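Local structure of uncharacterized protein (Bacillus cereus, 5F2H) at residues B[89-92]-B[93-96]; B[145-148]-B[149-153]; B[211-214]-B[215-219]; B[273-276]-B[277-281]; B[294-297]-B[298-302]. The protein is of unknown biological role but belongs to the alpha/beta-hydrolase superfamily and is probably a hydrolase. One frame throughout, in Å; residues are numbered along the deposited sequence.

Interaction 1 lies in the helical N-terminal part, its centre 79 to 84 Å from those of the other four, which share the alpha/beta-hydrolase-like domain. Interactions 2 and 5, with centres 11 Å apart, touch directly, and both also meet the second subunit of the dimer. Interactions 3 and 4, with centres 16 Å apart, touch where L215 CD2 packs on F273 CE1 at 3.4 Å. The probable active site lies beside interaction 5: H294 hydrogen-bonds S208, in a GxSxG pattern resembling a nucleophile elbow, and contacts D263, consistent with a catalytic triad. Interaction 3 occupies the helix that follows this elbow.

Interaction 1 of 5, residues B[89-92]-B[93-96]; sequences DLKP and LHKF
H94 folds back over K91 across a short helix-like turn. CB lies 3.6 Å from K91 O, with CG similarly close. ND1 then comes to 2.9 Å from K91 O, but the N-H...O angle of 116° makes this only a weak hydrogen bond. CE1, further out, comes close to K91 CA and CB. The adjoining edge of the imidazole receives K91 CG in its plane, 3.5 Å from ND1, while L90 O sits over one face, towards the rim. A chi1 of -56°, with CG anti to the carbonyl carbon, turns the ring back along the chain. The backbone N of H94 gives K91 O a much straighter bond, 3.0 Å long at 160°. One residue earlier, L93 N bonds L90 O, and L90 CD2 meets L93 CD1 at 3.8 Å. These leucines are buried, with Y52 of helix 44-58 beside L90 and M68 of helix 61-74 beside L93, within the helical N-terminal domain. Chemically, K91 O is gripped mainly by the main-chain N-H of H94; the imidazole adds a bent, secondary bond that probably helps to fix the rotation of the ring.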
loop_
_atom_site.group_PDB
_atom_site.type_symbol
_atom_site.label_atom_id
_atom_site.label_comp_id
_atom_site.label_asym_id
_atom_site.label_seq_id
_atom_site.Cartn_x
_atom_site.Cartn_y
_atom_site.Cartn_z
ATOM N N ASP B 89 21.986 28.575 -39.040
ATOM C CA ASP B 89 21.074 27.916 -39.960
ATOM C C ASP B 89 19.960 28.821 -40.473
ATOM O O ASP B 89 19.361 28.532 -41.515
ATOM C CB ASP B 89 20.465 26.654 -39.325
ATOM C CG ASP B 89 21.488 25.541 -39.105
ATOM O OD1 ASP B 89 22.668 25.695 -39.520
ATOM O OD2 ASP B 89 21.087 24.505 -38.523
ATOM N N LEU B 90 19.691 29.906 -39.748
ATOM C CA LEU B 90 18.640 30.846 -40.119
ATOM C C LEU B 90 19.105 32.076 -40.892
ATOM O O LEU B 90 18.279 32.874 -41.342
ATOM C CB LEU B 90 17.950 31.340 -38.851
ATOM C CG LEU B 90 17.214 30.337 -37.973
ATOM C CD1 LEU B 90 16.795 31.007 -36.677
ATOM C CD2 LEU B 90 16.007 29.757 -38.689
ATOM N N LYS B 91 20.408 32.237 -41.075
ATOM C CA LYS B 91 20.905 33.419 -41.774
ATOM C C LYS B 91 20.251 33.660 -43.161
ATOM O O LYS B 91 19.895 34.792 -43.493
ATOM C CB LYS B 91 22.440 33.408 -41.858
ATOM C CG LYS B 91 23.015 34.742 -42.316
ATOM C CD LYS B 91 24.532 34.788 -42.369
ATOM C CE LYS B 91 24.990 36.187 -42.773
ATOM N NZ LYS B 91 26.468 36.334 -42.875
ATOM N N PRO B 92 20.047 32.591 -43.949
ATOM C CA PRO B 92 19.436 32.729 -45.284
ATOM C C PRO B 92 18.058 33.379 -45.309
ATOM O O PRO B 92 17.555 33.715 -46.385
ATOM C CB PRO B 92 19.292 31.292 -45.759
ATOM C CG PRO B 92 20.302 30.544 -44.999
ATOM C CD PRO B 92 20.433 31.200 -43.667
ATOM N N LEU B 93 17.464 33.546 -44.136
ATOM C CA LEU B 93 16.150 34.142 -44.010
ATOM C C LEU B 93 16.167 35.661 -43.759
ATOM O O LEU B 93 15.160 36.327 -44.008
ATOM C CB LEU B 93 15.405 33.426 -42.884
ATOM C CG LEU B 93 15.292 31.904 -43.093
ATOM C CD1 LEU B 93 14.678 31.222 -41.885
ATOM C CD2 LEU B 93 14.484 31.569 -44.334
ATOM N N HIS B 94 17.302 36.218 -43.316
ATOM C CA HIS B 94 17.388 37.674 -43.033
ATOM C C HIS B 94 17.039 38.558 -44.224
ATOM O O HIS B 94 16.671 39.718 -44.051
ATOM C CB HIS B 94 18.756 38.096 -42.478
ATOM C CG HIS B 94 19.150 37.359 -41.241
ATOM N ND1 HIS B 94 20.202 36.475 -41.205
ATOM C CD2 HIS B 94 18.597 37.330 -40.010
ATOM C CE1 HIS B 94 20.327 35.989 -39.981
ATOM N NE2 HIS B 94 19.354 36.481 -39.241
ATOM N N LYS B 95 17.159 38.015 -45.430
ATOM C CA LYS B 95 16.825 38.772 -46.623
ATOM C C LYS B 95 15.356 39.153 -46.569
ATOM O O LYS B 95 14.995 40.283 -46.870
ATOM C CB LYS B 95 17.003 37.926 -47.880
ATOM C CG LYS B 95 18.373 37.333 -48.108
ATOM C CD LYS B 95 18.301 36.410 -49.312
ATOM C CE LYS B 95 19.588 35.641 -49.532
ATOM N NZ LYS B 95 19.452 34.646 -50.633
ATOM N N PHE B 96 14.523 38.213 -46.133
ATOM C CA PHE B 96 13.073 38.422 -46.095
ATOM C C PHE B 96 12.568 39.397 -45.037
ATOM O O PHE B 96 13.038 39.394 -43.902
ATOM C CB PHE B 96 12.357 37.079 -45.939
ATOM C CG PHE B 96 12.738 36.075 -46.984
ATOM C CD1 PHE B 96 12.164 36.110 -48.240
ATOM C CD2 PHE B 96 13.666 35.084 -46.704
ATOM C CE1 PHE B 96 12.517 35.182 -49.206
ATOM C CE2 PHE B 96 14.030 34.155 -47.664
ATOM C CZ PHE B 96 13.452 34.200 -48.916
#

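Interaction 2 of 5, residues B[145-148]-B[149-153]; sequences IVEP and YWKSV
W150 sets CD1 and NE1 of its indole against V146 CG2, which lies off the ring plane 3.5 Å from CD1, while V146 O meets CD1 at the edge, in the plane. V146 has CG2 anti to its backbone N, which brings that methyl forward along helix 143-150 to the indole. The W150 NE1 hydrogen is used outside the helix, in a bond to Y296 OH. On another side of the helix the Y149 ring offers its edge to the preceding turn, with CE2 3.6 Å from I145 O. The E147 chain is extended as far as its carboxylate, whereas K151 bends at its last two torsions (chi3 -53°, chi4 -55°), curling NZ back to E147 OE2 at 3.1 Å in a salt bridge. The other carboxylate oxygen, OE1, bridges K122 of the second subunit. Backbone bonds here run three residues back, Y149 N to V146 O at 3.3 Å and W150 N to E147 O at 3.0 Å, near the kink at P148, which has no N-H to give. E147 is thus held between two lysines, one of its own helix and one across the dimer, which would probably stabilise its negative charge.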
loop_
_atom_site.group_PDB
_atom_site.type_symbol
_atom_site.label_atom_id
_atom_site.label_comp_id
_atom_site.label_asym_id
_atom_site.label_seq_id
_atom_site.Cartn_x
_atom_site.Cartn_y
_atom_site.Cartn_z
ATOM N N ILE B 145 -11.185 -10.119 23.285
ATOM C CA ILE B 145 -10.523 -11.421 23.348
ATOM C C ILE B 145 -9.862 -11.922 22.074
ATOM O O ILE B 145 -8.877 -12.647 22.116
ATOM C CB ILE B 145 -11.547 -12.481 23.790
ATOM C CG1 ILE B 145 -11.990 -12.179 25.221
ATOM C CG2 ILE B 145 -10.957 -13.877 23.718
ATOM C CD1 ILE B 145 -13.078 -13.101 25.719
ATOM N N VAL B 146 -10.395 -11.538 20.934
ATOM C CA VAL B 146 -9.842 -12.009 19.676
ATOM C C VAL B 146 -8.835 -11.021 19.062
ATOM O O VAL B 146 -7.967 -11.410 18.319
ATOM C CB VAL B 146 -11.007 -12.345 18.701
ATOM C CG1 VAL B 146 -11.769 -11.087 18.325
ATOM C CG2 VAL B 146 -10.490 -13.034 17.449
ATOM N N GLU B 147 -8.917 -9.751 19.424
ATOM C CA GLU B 147 -8.016 -8.757 18.874
ATOM C C GLU B 147 -6.524 -9.088 19.036
ATOM O O GLU B 147 -5.786 -9.081 18.063
ATOM C CB GLU B 147 -8.386 -7.382 19.442
ATOM C CG GLU B 147 -7.480 -6.220 19.064
ATOM C CD GLU B 147 -7.933 -4.888 19.664
ATOM O OE1 GLU B 147 -9.145 -4.617 19.733
ATOM O OE2 GLU B 147 -7.068 -4.069 20.020
ATOM N N PRO B 148 -6.082 -9.445 20.248
ATOM C CA PRO B 148 -4.655 -9.718 20.449
ATOM C C PRO B 148 -4.011 -10.739 19.513
ATOM O O PRO B 148 -2.821 -10.599 19.205
ATOM C CB PRO B 148 -4.590 -10.235 21.887
ATOM C CG PRO B 148 -5.774 -9.667 22.563
ATOM C CD PRO B 148 -6.839 -9.558 21.505
ATOM N N TYR B 149 -4.774 -11.736 19.055
ATOM C CA TYR B 149 -4.210 -12.763 18.188
ATOM C C TYR B 149 -4.145 -12.374 16.723
ATOM O O TYR B 149 -3.447 -13.034 15.947
ATOM C CB TYR B 149 -4.998 -14.067 18.321
ATOM C CG TYR B 149 -5.024 -14.664 19.711
ATOM C CD1 TYR B 149 -4.064 -15.566 20.110
ATOM C CD2 TYR B 149 -6.055 -14.373 20.599
ATOM C CE1 TYR B 149 -4.104 -16.122 21.384
ATOM C CE2 TYR B 149 -6.118 -14.946 21.854
ATOM C CZ TYR B 149 -5.137 -15.806 22.251
ATOM O OH TYR B 149 -5.169 -16.351 23.532
ATOM N N TRP B 150 -4.834 -11.305 16.328
ATOM C CA TRP B 150 -4.851 -10.913 14.910
ATOM C C TRP B 150 -4.365 -9.507 14.686
ATOM O O TRP B 150 -4.415 -9.009 13.576
ATOM C CB TRP B 150 -6.290 -11.059 14.385
ATOM C CG TRP B 150 -6.818 -12.428 14.611
ATOM C CD1 TRP B 150 -7.410 -12.899 15.739
ATOM C CD2 TRP B 150 -6.766 -13.520 13.707
ATOM N NE1 TRP B 150 -7.740 -14.217 15.591
ATOM C CE2 TRP B 150 -7.389 -14.614 14.332
ATOM C CE3 TRP B 150 -6.281 -13.675 12.412
ATOM C CZ2 TRP B 150 -7.507 -15.854 13.720
ATOM C CZ3 TRP B 150 -6.427 -14.894 11.791
ATOM C CH2 TRP B 150 -7.020 -15.973 12.449
ATOM N N LYS B 151 -3.896 -8.874 15.749
ATOM C CA LYS B 151 -3.399 -7.494 15.698
ATOM C C LYS B 151 -2.215 -7.326 14.741
ATOM O O LYS B 151 -2.101 -6.291 14.074
ATOM C CB LYS B 151 -2.963 -7.071 17.104
ATOM C CG LYS B 151 -2.608 -5.604 17.266
ATOM C CD LYS B 151 -2.009 -5.292 18.639
ATOM C CE LYS B 151 -2.878 -5.778 19.794
ATOM N NZ LYS B 151 -4.280 -5.279 19.752
ATOM N N SER B 152 -1.367 -8.352 14.647
ATOM C CA SER B 152 -0.175 -8.311 13.789
ATOM C C SER B 152 -0.393 -8.269 12.269
ATOM O O SER B 152 0.572 -8.389 11.513
ATOM C CB SER B 152 0.758 -9.469 14.139
ATOM O OG SER B 152 0.131 -10.711 13.928
ATOM N N VAL B 153 -1.635 -8.136 11.810
ATOM C CA VAL B 153 -1.901 -8.055 10.368
ATOM C C VAL B 153 -1.658 -6.639 9.860
ATOM O O VAL B 153 -1.598 -6.411 8.657
ATOM C CB VAL B 153 -3.348 -8.450 9.985
ATOM C CG1 VAL B 153 -3.607 -9.906 10.331
ATOM C CG2 VAL B 153 -4.376 -7.529 10.639
#

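Interaction 3 of 5, residues B[211-214]-B[215-219]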
loop_
_atom_site.group_PDB
_atom_site.type_symbol
_atom_site.label_atom_id
_atom_site.label_comp_id
_atom_site.label_asym_id
_atom_site.label_seq_id
_atom_site.Cartn_x
_atom_site.Cartn_y
_atom_site.Cartn_z
ATOM N N ALA B 211 -14.470 -19.427 12.485
ATOM C CA ALA B 211 -14.018 -19.893 11.187
ATOM C C ALA B 211 -15.186 -20.553 10.420
ATOM O O ALA B 211 -15.226 -20.463 9.197
ATOM C CB ALA B 211 -12.825 -20.831 11.337
ATOM N N ARG B 212 -16.145 -21.152 11.138
ATOM C CA ARG B 212 -17.295 -21.806 10.510
ATOM C C ARG B 212 -18.121 -20.830 9.687
ATOM O O ARG B 212 -18.323 -21.052 8.480
ATOM C CB ARG B 212 -18.214 -22.507 11.530
ATOM C CG ARG B 212 -19.264 -23.353 10.792
ATOM C CD ARG B 212 -20.179 -24.387 11.477
ATOM N NE ARG B 212 -21.145 -23.927 12.453
ATOM C CZ ARG B 212 -22.244 -24.609 12.805
ATOM N NH1 ARG B 212 -22.650 -25.705 12.143
ATOM N NH2 ARG B 212 -23.047 -24.095 13.727
ATOM N N VAL B 213 -18.569 -19.745 10.328
ATOM C CA VAL B 213 -19.374 -18.732 9.641
ATOM C C VAL B 213 -18.569 -18.142 8.490
ATOM O O VAL B 213 -19.101 -17.853 7.409
ATOM C CB VAL B 213 -19.808 -17.614 10.582
ATOM C CG1 VAL B 213 -20.573 -16.549 9.832
ATOM C CG2 VAL B 213 -20.667 -18.152 11.704
ATOM N N ALA B 214 -17.271 -17.958 8.725
ATOM C CA ALA B 214 -16.406 -17.410 7.696
ATOM C C ALA B 214 -16.474 -18.296 6.454
ATOM O O ALA B 214 -16.622 -17.799 5.341
ATOM C CB ALA B 214 -14.975 -17.344 8.184
ATOM N N LEU B 215 -16.364 -19.608 6.641
ATOM C CA LEU B 215 -16.389 -20.513 5.518
ATOM C C LEU B 215 -17.804 -20.592 4.891
ATOM O O LEU B 215 -17.942 -20.644 3.675
ATOM C CB LEU B 215 -15.903 -21.906 5.931
ATOM C CG LEU B 215 -15.741 -22.915 4.776
ATOM C CD1 LEU B 215 -14.672 -22.436 3.809
ATOM C CD2 LEU B 215 -15.375 -24.299 5.274
ATOM N N TYR B 216 -18.840 -20.584 5.714
ATOM C CA TYR B 216 -20.194 -20.649 5.195
ATOM C C TYR B 216 -20.440 -19.453 4.287
ATOM O O TYR B 216 -20.838 -19.602 3.146
ATOM C CB TYR B 216 -21.181 -20.667 6.356
ATOM C CG TYR B 216 -22.610 -20.879 5.962
ATOM C CD1 TYR B 216 -23.039 -22.120 5.520
ATOM C CD2 TYR B 216 -23.569 -19.908 6.184
ATOM C CE1 TYR B 216 -24.362 -22.358 5.213
ATOM C CE2 TYR B 216 -24.905 -20.144 5.895
ATOM C CZ TYR B 216 -25.294 -21.370 5.399
ATOM O OH TYR B 216 -26.611 -21.618 5.088
ATOM N N THR B 217 -20.095 -18.275 4.777
ATOM C CA THR B 217 -20.273 -17.029 4.031
ATOM C C THR B 217 -19.572 -17.043 2.677
ATOM O O THR B 217 -20.171 -16.722 1.654
ATOM C CB THR B 217 -19.789 -15.827 4.883
ATOM O OG1 THR B 217 -20.558 -15.780 6.096
ATOM C CG2 THR B 217 -19.993 -14.535 4.161
ATOM N N ILE B 218 -18.297 -17.402 2.682
ATOM C CA ILE B 218 -17.533 -17.468 1.445
ATOM C C ILE B 218 -18.201 -18.321 0.395
ATOM O O ILE B 218 -18.309 -17.914 -0.749
ATOM C CB ILE B 218 -16.169 -18.136 1.652
ATOM C CG1 ILE B 218 -15.258 -17.247 2.502
ATOM C CG2 ILE B 218 -15.492 -18.383 0.303
ATOM C CD1 ILE B 218 -13.897 -17.864 2.791
ATOM N N LEU B 219 -18.623 -19.514 0.799
ATOM C CA LEU B 219 -19.245 -20.474 -0.096
ATOM C C LEU B 219 -20.572 -20.023 -0.680
ATOM O O LEU B 219 -20.930 -20.472 -1.764
ATOM C CB LEU B 219 -19.371 -21.840 0.570
ATOM C CG LEU B 219 -18.022 -22.428 1.011
ATOM C CD1 LEU B 219 -18.238 -23.795 1.643
ATOM C CD2 LEU B 219 -17.017 -22.522 -0.131
#
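Residues 211-214 and 215-219 meet as successive turns of one buried alpha-helix, 209-219, the connection between parallel strands 202-207 and 227-231. The evidence is a regular series of bonds from each N-H to the carbonyl four residues back: L215 N to A211 O at 2.9 Å, Y216 N to R212 O at 2.9 Å, T217 N to V213 O at 2.8 Å and I218 N to A214 O at 3.2 Å. V213 O is held twice. T217 N comes almost straight, at an N-H...O angle of 170°, and the T217 hydroxyl adds a second bond, OG1 to V213 O at 2.9 Å, from the opposite face of the carbonyl. That hydroxyl reaches back because OG1 is anti to the carbonyl carbon of T217 (chi1 -60°), and it also lies 3.8 Å from V213 CG1. A buried polar group is thereby satisfied within its own helix. Another side chain, I218, brings CG1 beside A214 O. Around the helix, A214 packs on I204 and F230 of the flanking strands, and T217 on L186 of helix 179-195. This is the helix after the GxSxG turn at G206, S208 and G210, placed as in the nucleophile elbow of alpha/beta hydrolases.

Interaction 4 of 5, residues B[273-276]-B[277-281]; sequences FVQV and LKDKN
F273 and L277 form the close-packed side of this end of helix 267-279, while Q275 and D279 make its looser, solvent-facing side. L277 CG stands over one face of the phenyl ring in a CH-pi contact, 4.2 Å from its centroid and 14° off the normal. The methyls reach the rim: L277 CD2 is 3.8 Å from F273 CZ, and CD1 is near CE2. The phenyl is directed towards the next turn by chi1 173°, which sets CG anti to the backbone N. On the exposed side the Q275 amide and the D279 carboxylate stand almost perpendicular, their planes 85° apart, and the nearest atoms, NE2 and OD1, are 3.6 Å apart. Between them V276 and K280 run side by side, with V276 CG1 4.0 Å from K280 CE; the K280 ammonium is bonded to N242. Four-residue bonds continue to the end of the helix, D279 N to Q275 O at 2.9 Å and K280 N to V276 O at 2.8 Å, although K278 N also makes a weak bond to Q275 O. N281, with positive phi, is the C-prime residue of a Schellman motif, its N bonded to K278 O. The helix links parallel strands 254-260 and 284-289: V274 lies on F286 of the latter, L277 on H284 and on L248 of helix 247-250, and F273 against L235 and L245 of a loop.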
loop_
_atom_site.group_PDB
_atom_site.type_symbol
_atom_site.label_atom_id
_atom_site.label_comp_id
_atom_site.label_asym_id
_atom_site.label_seq_id
_atom_site.Cartn_x
_atom_site.Cartn_y
_atom_site.Cartn_z
ATOM N N PHE B 273 -11.729 -31.553 6.685
ATOM C CA PHE B 273 -11.824 -30.413 5.804
ATOM C C PHE B 273 -10.619 -30.357 4.883
ATOM O O PHE B 273 -10.763 -30.255 3.665
ATOM C CB PHE B 273 -11.989 -29.150 6.631
ATOM C CG PHE B 273 -11.939 -27.878 5.833
ATOM C CD1 PHE B 273 -12.957 -27.558 4.953
ATOM C CD2 PHE B 273 -10.949 -26.935 6.068
ATOM C CE1 PHE B 273 -12.936 -26.374 4.238
ATOM C CE2 PHE B 273 -10.929 -25.746 5.368
ATOM C CZ PHE B 273 -11.929 -25.463 4.454
ATOM N N VAL B 274 -9.432 -30.478 5.456
ATOM C CA VAL B 274 -8.198 -30.457 4.669
ATOM C C VAL B 274 -8.209 -31.568 3.617
ATOM O O VAL B 274 -7.646 -31.413 2.534
ATOM C CB VAL B 274 -6.951 -30.605 5.573
ATOM C CG1 VAL B 274 -5.695 -30.783 4.735
ATOM C CG2 VAL B 274 -6.815 -29.390 6.491
ATOM N N GLN B 275 -8.822 -32.700 3.957
ATOM C CA GLN B 275 -8.922 -33.835 3.039
ATOM C C GLN B 275 -9.706 -33.441 1.781
ATOM O O GLN B 275 -9.278 -33.717 0.663
ATOM C CB GLN B 275 -9.598 -35.015 3.742
ATOM C CG GLN B 275 -9.813 -36.245 2.886
ATOM C CD GLN B 275 -8.530 -36.844 2.333
ATOM O OE1 GLN B 275 -7.426 -36.366 2.593
ATOM N NE2 GLN B 275 -8.682 -37.914 1.557
ATOM N N VAL B 276 -10.833 -32.759 1.975
ATOM C CA VAL B 276 -11.642 -32.313 0.857
ATOM C C VAL B 276 -10.855 -31.288 0.026
ATOM O O VAL B 276 -10.890 -31.329 -1.201
ATOM C CB VAL B 276 -12.971 -31.691 1.312
ATOM C CG1 VAL B 276 -13.735 -31.175 0.109
ATOM C CG2 VAL B 276 -13.803 -32.693 2.098
ATOM N N LEU B 277 -10.148 -30.366 0.687
ATOM C CA LEU B 277 -9.365 -29.361 -0.037
ATOM C C LEU B 277 -8.361 -30.033 -0.965
ATOM O O LEU B 277 -8.036 -29.484 -2.012
ATOM C CB LEU B 277 -8.609 -28.406 0.908
ATOM C CG LEU B 277 -9.365 -27.495 1.879
ATOM C CD1 LEU B 277 -8.356 -26.610 2.596
ATOM C CD2 LEU B 277 -10.381 -26.610 1.188
ATOM N N LYS B 278 -7.843 -31.191 -0.556
ATOM C CA LYS B 278 -6.883 -31.951 -1.375
ATOM C C LYS B 278 -7.631 -32.683 -2.522
ATOM O O LYS B 278 -7.195 -32.674 -3.682
ATOM C CB LYS B 278 -6.106 -32.956 -0.519
ATOM C CG LYS B 278 -5.107 -33.776 -1.315
ATOM C CD LYS B 278 -4.371 -34.815 -0.477
ATOM C CE LYS B 278 -3.465 -35.667 -1.371
ATOM N NZ LYS B 278 -2.707 -36.722 -0.643
ATOM N N ASP B 279 -8.771 -33.283 -2.180
ATOM C CA ASP B 279 -9.618 -33.988 -3.134
ATOM C C ASP B 279 -10.077 -33.064 -4.267
ATOM O O ASP B 279 -10.189 -33.507 -5.416
ATOM C CB ASP B 279 -10.865 -34.554 -2.430
ATOM C CG ASP B 279 -10.534 -35.617 -1.387
ATOM O OD1 ASP B 279 -9.446 -36.231 -1.482
ATOM O OD2 ASP B 279 -11.396 -35.880 -0.512
ATOM N N LYS B 280 -10.347 -31.797 -3.938
ATOM C CA LYS B 280 -10.805 -30.805 -4.924
ATOM C C LYS B 280 -9.701 -29.898 -5.423
ATOM O O LYS B 280 -9.960 -28.811 -5.965
ATOM C CB LYS B 280 -11.960 -29.994 -4.358
ATOM C CG LYS B 280 -13.110 -30.927 -4.062
ATOM C CD LYS B 280 -14.430 -30.263 -3.796
ATOM C CE LYS B 280 -15.453 -31.351 -3.531
ATOM N NZ LYS B 280 -16.839 -30.836 -3.565
ATOM N N ASN B 281 -8.477 -30.367 -5.204
ATOM C CA ASN B 281 -7.255 -29.694 -5.607
ATOM C C ASN B 281 -7.273 -28.170 -5.404
ATOM O O ASN B 281 -7.067 -27.408 -6.348
ATOM C CB ASN B 281 -6.964 -30.075 -7.063
ATOM C CG ASN B 281 -5.588 -29.643 -7.524
ATOM O OD1 ASN B 281 -4.850 -28.974 -6.795
ATOM N ND2 ASN B 281 -5.228 -30.035 -8.739
#

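Interaction 5 of 5, residues B[294-297]-B[298-302]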
loop_
_atom_site.group_PDB
_atom_site.type_symbol
_atom_site.label_atom_id
_atom_site.label_comp_id
_atom_site.label_asym_id
_atom_site.label_seq_id
_atom_site.Cartn_x
_atom_site.Cartn_y
_atom_site.Cartn_z
ATOM N N HIS B 294 -6.784 -26.620 22.185
ATOM C CA HIS B 294 -7.703 -25.688 21.527
ATOM C C HIS B 294 -7.377 -24.260 21.947
ATOM O O HIS B 294 -8.045 -23.631 22.795
ATOM C CB HIS B 294 -9.130 -26.079 21.837
ATOM C CG HIS B 294 -10.159 -25.316 21.063
ATOM N ND1 HIS B 294 -10.990 -24.385 21.643
ATOM C CD2 HIS B 294 -10.498 -25.356 19.754
ATOM C CE1 HIS B 294 -11.819 -23.906 20.734
ATOM N NE2 HIS B 294 -11.546 -24.486 19.580
ATOM N N ASP B 295 -6.344 -23.753 21.288
ATOM C CA ASP B 295 -5.821 -22.448 21.548
ATOM C C ASP B 295 -4.920 -22.105 20.383
ATOM O O ASP B 295 -4.602 -22.967 19.599
ATOM C CB ASP B 295 -4.979 -22.559 22.822
ATOM C CG ASP B 295 -4.304 -21.280 23.185
ATOM O OD1 ASP B 295 -4.774 -20.215 22.736
ATOM O OD2 ASP B 295 -3.296 -21.356 23.923
ATOM N N TYR B 296 -4.499 -20.854 20.278
ATOM C CA TYR B 296 -3.605 -20.445 19.211
ATOM C C TYR B 296 -2.174 -20.791 19.610
ATOM O O TYR B 296 -1.841 -20.823 20.808
ATOM C CB TYR B 296 -3.641 -18.948 19.025
ATOM C CG TYR B 296 -4.962 -18.334 18.666
ATOM C CD1 TYR B 296 -5.944 -18.162 19.611
ATOM C CD2 TYR B 296 -5.137 -17.730 17.440
ATOM C CE1 TYR B 296 -7.103 -17.473 19.313
ATOM C CE2 TYR B 296 -6.293 -17.048 17.126
ATOM C CZ TYR B 296 -7.262 -16.913 18.071
ATOM O OH TYR B 296 -8.413 -16.243 17.752
ATOM N N PRO B 297 -1.308 -21.075 18.619
ATOM C CA PRO B 297 0.103 -21.382 18.939
ATOM C C PRO B 297 0.745 -20.137 19.510
ATOM O O PRO B 297 0.334 -19.021 19.180
ATOM C CB PRO B 297 0.713 -21.736 17.591
ATOM C CG PRO B 297 -0.214 -21.151 16.578
ATOM C CD PRO B 297 -1.579 -21.124 17.178
ATOM N N GLU B 298 1.769 -20.300 20.331
ATOM C CA GLU B 298 2.392 -19.126 20.950
ATOM C C GLU B 298 3.145 -18.218 19.951
ATOM O O GLU B 298 3.302 -17.022 20.193
ATOM C CB GLU B 298 3.167 -19.547 22.202
ATOM C CG GLU B 298 3.541 -18.394 23.122
ATOM C CD GLU B 298 3.841 -18.861 24.540
ATOM O OE1 GLU B 298 3.298 -19.914 24.937
ATOM O OE2 GLU B 298 4.541 -18.143 25.287
ATOM N N ASP B 299 3.529 -18.776 18.802
ATOM C CA ASP B 299 4.190 -18.014 17.737
ATOM C C ASP B 299 3.182 -17.875 16.570
ATOM O O ASP B 299 3.539 -17.979 15.390
ATOM C CB ASP B 299 5.471 -18.700 17.250
ATOM C CG ASP B 299 5.218 -20.031 16.556
ATOM O OD1 ASP B 299 4.060 -20.509 16.522
ATOM O OD2 ASP B 299 6.196 -20.592 16.016
ATOM N N PHE B 300 1.922 -17.635 16.917
ATOM C CA PHE B 300 0.875 -17.485 15.916
ATOM C C PHE B 300 1.022 -16.266 15.006
ATOM O O PHE B 300 0.609 -16.322 13.836
ATOM C CB PHE B 300 -0.496 -17.452 16.577
ATOM C CG PHE B 300 -1.604 -17.264 15.610
ATOM C CD1 PHE B 300 -1.987 -18.309 14.777
ATOM C CD2 PHE B 300 -2.304 -16.068 15.551
ATOM C CE1 PHE B 300 -3.037 -18.156 13.880
ATOM C CE2 PHE B 300 -3.354 -15.912 14.658
ATOM C CZ PHE B 300 -3.719 -16.958 13.825
ATOM N N ASP B 301 1.568 -15.164 15.540
ATOM C CA ASP B 301 1.750 -13.943 14.745
ATOM C C ASP B 301 2.783 -14.166 13.627
ATOM O O ASP B 301 2.779 -13.446 12.613
ATOM C CB ASP B 301 2.049 -12.712 15.619
ATOM C CG ASP B 301 3.279 -12.882 16.490
ATOM O OD1 ASP B 301 3.907 -13.965 16.463
ATOM O OD2 ASP B 301 3.602 -11.931 17.236
ATOM N N GLU B 302 3.649 -15.168 13.818
ATOM C CA GLU B 302 4.655 -15.540 12.825
ATOM C C GLU B 302 4.002 -16.363 11.731
ATOM O O GLU B 302 4.362 -16.243 10.564
ATOM C CB GLU B 302 5.815 -16.316 13.452
ATOM C CG GLU B 302 6.701 -15.463 14.331
ATOM C CD GLU B 302 7.405 -14.357 13.546
ATOM O OE1 GLU B 302 7.294 -14.322 12.298
ATOM O OE2 GLU B 302 8.096 -13.525 14.175
#
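Y296 points the edge of its ring at the face of F300, a T-shaped aromatic pair at the start of helix 300-313 in the alpha/beta-hydrolase-like domain. The centroids are 5.0 Å apart and the planes at 71°, and Y296 CD2 stands over the centre of the F300 ring, 3.8 Å from CE2. F300 also has an edge-to-face partner in W150, and the Y296 ring stacks with both Y149 and F207, forming a larger aromatic cluster. With chi1 at 178° the phenyl of F300 is carried away from its own backbone N and over to the loop. Alongside, the P297 ring packs on F300, its CG 3.7 Å from F300 CB and its CD 3.7 Å from F300 CD1. P297 opens a type I turn that ends at F300 and leads into the helix. D299 occupies the N-cap position, though its side chain makes no capping bond; OD1 rests near P297 CB. Upstream, D295 OD1 takes a hydrogen bond from Y296 N, and H294 NE2 is hydrogen-bonded to OG of S208, the probable nucleophile. The turn itself is closed by F300 N to P297 O, 3.1 Å long but weak, its N-H...O angle only 128°.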